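Local atomic coordinates of alpha-11 giardin (PDB entry 2II2), a protein that binds calcium and, as an annexin, probably associates with acidic phospholipid membranes, and may contribute to parasite attachment and cytoskeletal remodelling. Residues G63-E66 with D67-L71; Y253-A256 with A257-T260; I53-L56 with K57-K61. All blocks are in the same frame, centred on the assembly; numbering follows the deposited sequence. Where two conformers were deposited one is given.

Interaction 1. Residues G63-E66 with D67-L71; sequences GPYE and DVMAL
G63 O accepts the backbone N-H of D67 at 2.9 Å, the first of four successive i to i+4 bonds that start helix 64-73, and the series continues from P64, Y65 and E66 to V68, M69 and A70. G63 is the N-cap residue, and its phi of 145° is a value that glycine tolerates far more readily than other residues. Y65 and M69, one turn apart, form an apolar flank. The phenol ring leaves with CG opposite the backbone N (chi1 176°), and the bent M69 chain lays CG over one ring face, 4.0 Å from Y65 CZ, while M69 CE reaches to 3.7 Å from Y65 OH, which also makes a weak hydrogen bond to E22 O. This pair packs against V26 of helix 22-29. The polar flank holds two neighbouring carboxylates, E66 OE1 and D67 OD1, 4.2 Å apart. One water donates to both, at 2.8 Å from E66 OE1 as well as from D67 OD1. A second water accepts from G63 N and lies 2.7 Å from E66 OE1 and 2.9 Å from D67 OD1; with further acceptors nearby it cannot donate to all of them at once. Such bridging would be expected to soften the repulsion between like charges. E66 is a calcium ligand in another structure of this protein, so its carboxylate, with D67 hydrated beside it, belongs to an annexin calcium site, empty here, at the start of a helix.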
# COMPACT_ATOMS: atom_id res chain seq x y z
N GLY A 63 -0.28 4.06 17.45
CA GLY A 63 -1.32 3.16 16.96
C GLY A 63 -1.70 3.51 15.56
O GLY A 63 -1.05 4.34 14.92
N PRO A 64 -2.77 2.90 15.04
CA PRO A 64 -3.16 3.14 13.65
C PRO A 64 -3.63 4.56 13.33
O PRO A 64 -3.44 5.02 12.21
CB PRO A 64 -4.25 2.07 13.39
CG PRO A 64 -4.76 1.72 14.72
CD PRO A 64 -3.60 1.87 15.68
N TYR A 65 -4.28 5.23 14.28
CA TYR A 65 -4.63 6.63 14.07
C TYR A 65 -3.34 7.48 13.89
O TYR A 65 -3.21 8.24 12.95
CB TYR A 65 -5.53 7.17 15.20
CG TYR A 65 -5.81 8.64 15.04
CD1 TYR A 65 -6.91 9.11 14.31
CD2 TYR A 65 -4.93 9.58 15.55
CE1 TYR A 65 -7.13 10.45 14.13
CE2 TYR A 65 -5.14 10.93 15.38
CZ TYR A 65 -6.24 11.38 14.67
OH TYR A 65 -6.46 12.71 14.48
N GLU A 66 -2.37 7.29 14.79
CA GLU A 66 -1.10 8.00 14.62
C GLU A 66 -0.46 7.64 13.27
O GLU A 66 0.04 8.51 12.57
CB GLU A 66 -0.10 7.62 15.72
CG GLU A 66 1.14 8.54 15.77
CD GLU A 66 2.36 7.88 16.38
OE1 GLU A 66 2.96 6.99 15.71
OE2 GLU A 66 2.72 8.25 17.52
N ASP A 67 -0.47 6.35 12.91
CA ASP A 67 0.16 5.89 11.68
C ASP A 67 -0.43 6.58 10.46
O ASP A 67 0.30 7.02 9.60
CB ASP A 67 -0.05 4.39 11.46
CG ASP A 67 0.78 3.51 12.35
OD1 ASP A 67 1.73 4.00 13.00
OD2 ASP A 67 0.47 2.29 12.39
N VAL A 68 -1.76 6.61 10.36
CA VAL A 68 -2.37 7.18 9.16
C VAL A 68 -2.07 8.67 9.06
O VAL A 68 -1.83 9.22 7.97
CB VAL A 68 -3.89 6.86 9.06
CG1 VAL A 68 -4.72 7.68 10.03
CG2 VAL A 68 -4.36 7.11 7.63
N MET A 69 -2.04 9.35 10.20
CA MET A 69 -1.72 10.77 10.22
C MET A 69 -0.25 11.05 9.89
O MET A 69 0.08 11.96 9.09
CB MET A 69 -2.08 11.38 11.58
CG MET A 69 -3.53 11.70 11.76
SD MET A 69 -3.96 13.06 10.64
CE MET A 69 -5.74 13.17 10.87
N ALA A 70 0.65 10.27 10.50
CA ALA A 70 2.07 10.46 10.25
C ALA A 70 2.48 10.14 8.83
O ALA A 70 3.32 10.82 8.26
CB ALA A 70 2.92 9.68 11.24
N LEU A 71 1.88 9.08 8.27
CA LEU A 71 2.14 8.76 6.88
C LEU A 71 1.47 9.76 5.94
O LEU A 71 2.11 10.26 5.00
CB LEU A 71 1.66 7.34 6.56
CG LEU A 71 2.43 6.17 7.18
CD1 LEU A 71 1.73 4.87 6.85
CD2 LEU A 71 3.91 6.13 6.74
O HOH W 1 2.10 4.48 15.80
O HOH W 2 3.35 6.30 13.06

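Interaction 2. Residues Y253-A256 with A257-T260; sequences YEQA and ARIT
T260 grips A256 O twice: OG1 donates to it at 2.7 Å and the backbone N at 3.0 Å, the two arriving from opposite faces of the carbonyl plane. The hydroxyl can do so because it stands beside its own backbone N (chi1 -61°), facing the preceding turn. I259 uses the neighbouring carbonyl in a different way, donating its N-H to Q255 O while its CG1 packs 3.2 Å from that same oxygen. R258 bends at chi3 (63°), which brings its guanidinium back so that Q255 CA lies over one face; NH2 is 3.8 Å from Q255 CG, and the amide and guanidinium planes are 31° apart. A hydroxyl bonded to the carbonyl four residues back is a common way for threonine to satisfy that group within a helix, and helix 249-263 runs here through the all-helical annexin fold. Around this first shell, R258 NE makes a salt bridge with D99 of helix 94-102, and T260 OG1 also bonds W306 NE1, so the hydroxyl is held by a backbone carbonyl and by an indole N-H. Toward the start of the helix, A257 CB presses against Y253 O at 3.2 Å, and the Y253 ring meets F288 edge-to-face with its OH bonded to S290 N.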
# COMPACT_ATOMS: atom_id res chain seq x y z
N TYR A 253 -6.37 -2.71 11.05
CA TYR A 253 -6.24 -1.28 11.17
C TYR A 253 -4.85 -0.81 10.75
O TYR A 253 -4.71 0.23 10.10
CB TYR A 253 -6.52 -0.81 12.60
CG TYR A 253 -7.97 -0.73 13.00
CD1 TYR A 253 -8.72 -1.91 13.17
CD2 TYR A 253 -8.58 0.50 13.26
CE1 TYR A 253 -10.06 -1.86 13.56
CE2 TYR A 253 -9.95 0.55 13.67
CZ TYR A 253 -10.64 -0.64 13.83
OH TYR A 253 -11.96 -0.59 14.21
N GLU A 254 -3.83 -1.61 11.10
CA GLU A 254 -2.48 -1.31 10.66
C GLU A 254 -2.38 -1.23 9.14
O GLU A 254 -1.81 -0.29 8.58
CB GLU A 254 -1.55 -2.40 11.19
CG GLU A 254 -0.15 -2.38 10.75
CD GLU A 254 0.59 -3.65 11.15
OE1 GLU A 254 -0.04 -4.73 11.32
OE2 GLU A 254 1.83 -3.56 11.27
N GLN A 255 -2.91 -2.24 8.48
CA GLN A 255 -2.88 -2.30 7.01
C GLN A 255 -3.70 -1.16 6.40
O GLN A 255 -3.24 -0.45 5.48
CB GLN A 255 -3.42 -3.64 6.53
CG GLN A 255 -2.54 -4.80 6.90
CD GLN A 255 -3.24 -6.12 6.70
OE1 GLN A 255 -4.08 -6.26 5.80
NE2 GLN A 255 -2.82 -7.12 7.45
N ALA A 256 -4.91 -0.93 6.93
CA ALA A 256 -5.75 0.12 6.38
C ALA A 256 -5.09 1.49 6.55
O ALA A 256 -5.20 2.35 5.68
CB ALA A 256 -7.11 0.07 7.01
N ALA A 257 -4.43 1.71 7.70
CA ALA A 257 -3.74 2.97 7.95
C ALA A 257 -2.63 3.19 6.92
O ALA A 257 -2.48 4.29 6.37
CB ALA A 257 -3.19 3.00 9.36
N ARG A 258 -1.84 2.15 6.65
CA ARG A 258 -0.75 2.28 5.70
C ARG A 258 -1.23 2.53 4.27
O ARG A 258 -0.72 3.42 3.58
CB ARG A 258 0.12 1.04 5.76
CG ARG A 258 1.23 1.03 4.75
CD ARG A 258 2.09 -0.22 4.80
NE ARG A 258 1.35 -1.45 4.50
CZ ARG A 258 1.10 -2.42 5.37
NH1 ARG A 258 1.42 -2.32 6.66
NH2 ARG A 258 0.48 -3.49 4.93
N ILE A 259 -2.18 1.71 3.83
CA ILE A 259 -2.74 1.83 2.49
C ILE A 259 -3.34 3.22 2.30
O ILE A 259 -3.12 3.87 1.26
CB ILE A 259 -3.76 0.71 2.25
CG1 ILE A 259 -3.07 -0.65 2.28
CG2 ILE A 259 -4.50 0.95 0.94
CD1 ILE A 259 -4.01 -1.81 2.57
N THR A 260 -4.11 3.68 3.28
CA THR A 260 -4.68 5.02 3.20
C THR A 260 -3.61 6.10 3.16
O THR A 260 -3.64 6.99 2.33
CB THR A 260 -5.60 5.24 4.43
OG1 THR A 260 -6.66 4.29 4.41
CG2 THR A 260 -6.18 6.61 4.44

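Interaction 3. Residues I53-L56 with K57-K61; sequences IAFL and KKCIK
C59 SG sits over the face of the F55 ring, 3.8 Å from the ring centroid and 17° off the ring normal, a sulfur-aromatic contact between residues one helical turn apart. The sulfur is offset toward the rim, and F55 CZ is the nearest ring atom at 3.6 Å. Both side chains are turned to meet: the ring extends with CG opposite its backbone N, and the thiol stands beside the N of C59 (chi1 -71°), so that it tilts back to the turn before. L17 of helix 9-18 touches F55, L56 and C59, placing this face of helix 52-59 against the N-terminal helix. On another side, I53 and K57 lie alongside each other and point the same way, with I53 CG2 3.9 Å from K57 CE; the methylene chain thus does apolar work before it carries its ammonium group outward. L56 and I60 meet more loosely, CD2 of L56 being 4.3 Å from CG1 of I60.

The backbone records how the helix ends. K57 and K58 donate to I53 O and A54 O in the regular i to i+4 pattern. C59 N then divides between F55 O at 3.0 Å and, weakly, L56 O at 3.2 Å, while I60 N takes L56 O at 2.9 Å. With its psi of 125°, I60 is the first residue to leave helical geometry, and K20 NZ bonds the carbonyl oxygen of C59 nearby. The helix gives way at I60 to the short connection to helix 64-73; annexins commonly bind calcium with oxygens of such interhelical loops, and I60 is a ligand in a calcium-bound structure of this protein.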
# COMPACT_ATOMS: atom_id res chain seq x y z
N ILE A 53 6.10 16.25 12.00
CA ILE A 53 5.70 14.86 12.10
C ILE A 53 6.12 14.30 13.45
O ILE A 53 5.33 13.65 14.12
CB ILE A 53 6.22 14.03 10.91
CG1 ILE A 53 5.61 14.60 9.63
CG2 ILE A 53 5.90 12.54 11.12
CD1 ILE A 53 5.89 13.85 8.40
N ALA A 54 7.34 14.60 13.88
CA ALA A 54 7.77 14.10 15.17
C ALA A 54 6.92 14.68 16.31
O ALA A 54 6.60 14.00 17.27
CB ALA A 54 9.26 14.42 15.40
N PHE A 55 6.55 15.95 16.18
CA PHE A 55 5.71 16.59 17.18
C PHE A 55 4.32 15.96 17.19
O PHE A 55 3.79 15.69 18.24
CB PHE A 55 5.63 18.09 16.94
CG PHE A 55 4.86 18.85 18.00
CD1 PHE A 55 5.32 18.91 19.30
CD2 PHE A 55 3.68 19.53 17.68
CE1 PHE A 55 4.63 19.60 20.29
CE2 PHE A 55 2.97 20.22 18.65
CZ PHE A 55 3.44 20.28 19.96
N LEU A 56 3.75 15.72 16.01
CA LEU A 56 2.48 15.00 15.92
C LEU A 56 2.58 13.65 16.65
O LEU A 56 1.72 13.31 17.45
CB LEU A 56 2.06 14.85 14.46
CG LEU A 56 0.72 14.17 14.18
CD1 LEU A 56 0.16 14.63 12.86
CD2 LEU A 56 0.86 12.66 14.19
N LYS A 57 3.67 12.91 16.41
CA LYS A 57 3.83 11.60 17.04
C LYS A 57 4.01 11.73 18.55
O LYS A 57 3.56 10.86 19.30
CB LYS A 57 5.00 10.85 16.42
CG LYS A 57 4.75 10.33 15.02
CD LYS A 57 5.97 9.53 14.55
CE LYS A 57 5.93 9.18 13.08
NZ LYS A 57 7.25 8.67 12.61
N LYS A 58 4.67 12.81 18.99
CA LYS A 58 4.88 13.05 20.42
C LYS A 58 3.57 13.34 21.14
O LYS A 58 3.41 13.00 22.30
CB LYS A 58 5.87 14.21 20.63
CG LYS A 58 6.39 14.35 22.06
CD LYS A 58 7.21 15.62 22.25
CE LYS A 58 7.67 15.83 23.69
NZ LYS A 58 6.56 15.89 24.70
N CYS A 59 2.64 13.97 20.43
CA CYS A 59 1.37 14.39 21.02
C CYS A 59 0.29 13.31 20.95
O CYS A 59 -0.54 13.20 21.86
CB CYS A 59 0.88 15.64 20.29
SG CYS A 59 1.83 17.12 20.66
N ILE A 60 0.27 12.57 19.84
CA ILE A 60 -0.78 11.59 19.54
C ILE A 60 -0.31 10.19 19.90
O ILE A 60 0.73 9.73 19.43
CB ILE A 60 -1.16 11.65 18.05
CG1 ILE A 60 -1.68 13.04 17.66
CG2 ILE A 60 -2.18 10.58 17.67
CD1 ILE A 60 -2.85 13.57 18.49
N LYS A 61 -1.09 9.49 20.73
CA LYS A 61 -0.67 8.18 21.22
C LYS A 61 -0.54 7.20 20.08
O LYS A 61 -1.30 7.25 19.11
CB LYS A 61 -1.59 7.67 22.31
CG LYS A 61 -1.46 8.50 23.57
CD LYS A 61 -2.31 7.99 24.69
CE LYS A 61 -2.23 8.92 25.90
NZ LYS A 61 -2.57 10.31 25.58

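How the interactions relate
Chain order is interaction 3, interaction 1, interaction 2, and space follows it: centres of 3 and 1 lie 10 Å apart, of 1 and 2 only 8 Å, of 2 and 3 18 Å. The calcium site joins interactions 3 and 1, since I60 directly follows helix 52-59 and E66 lies in the first turn of helix 64-73; without the ion, E66 OE2 lies 3.1 Å from I60 O. On its other side, helix 64-73 packs on helix 249-263, where V68 CG2 meets T260 CG2 at 3.7 Å and P64 CG meets Y253 CB at the same distance. Interaction 2 thus backs the site's second helix, the side chain of A257 being about 8 Å from that of E66.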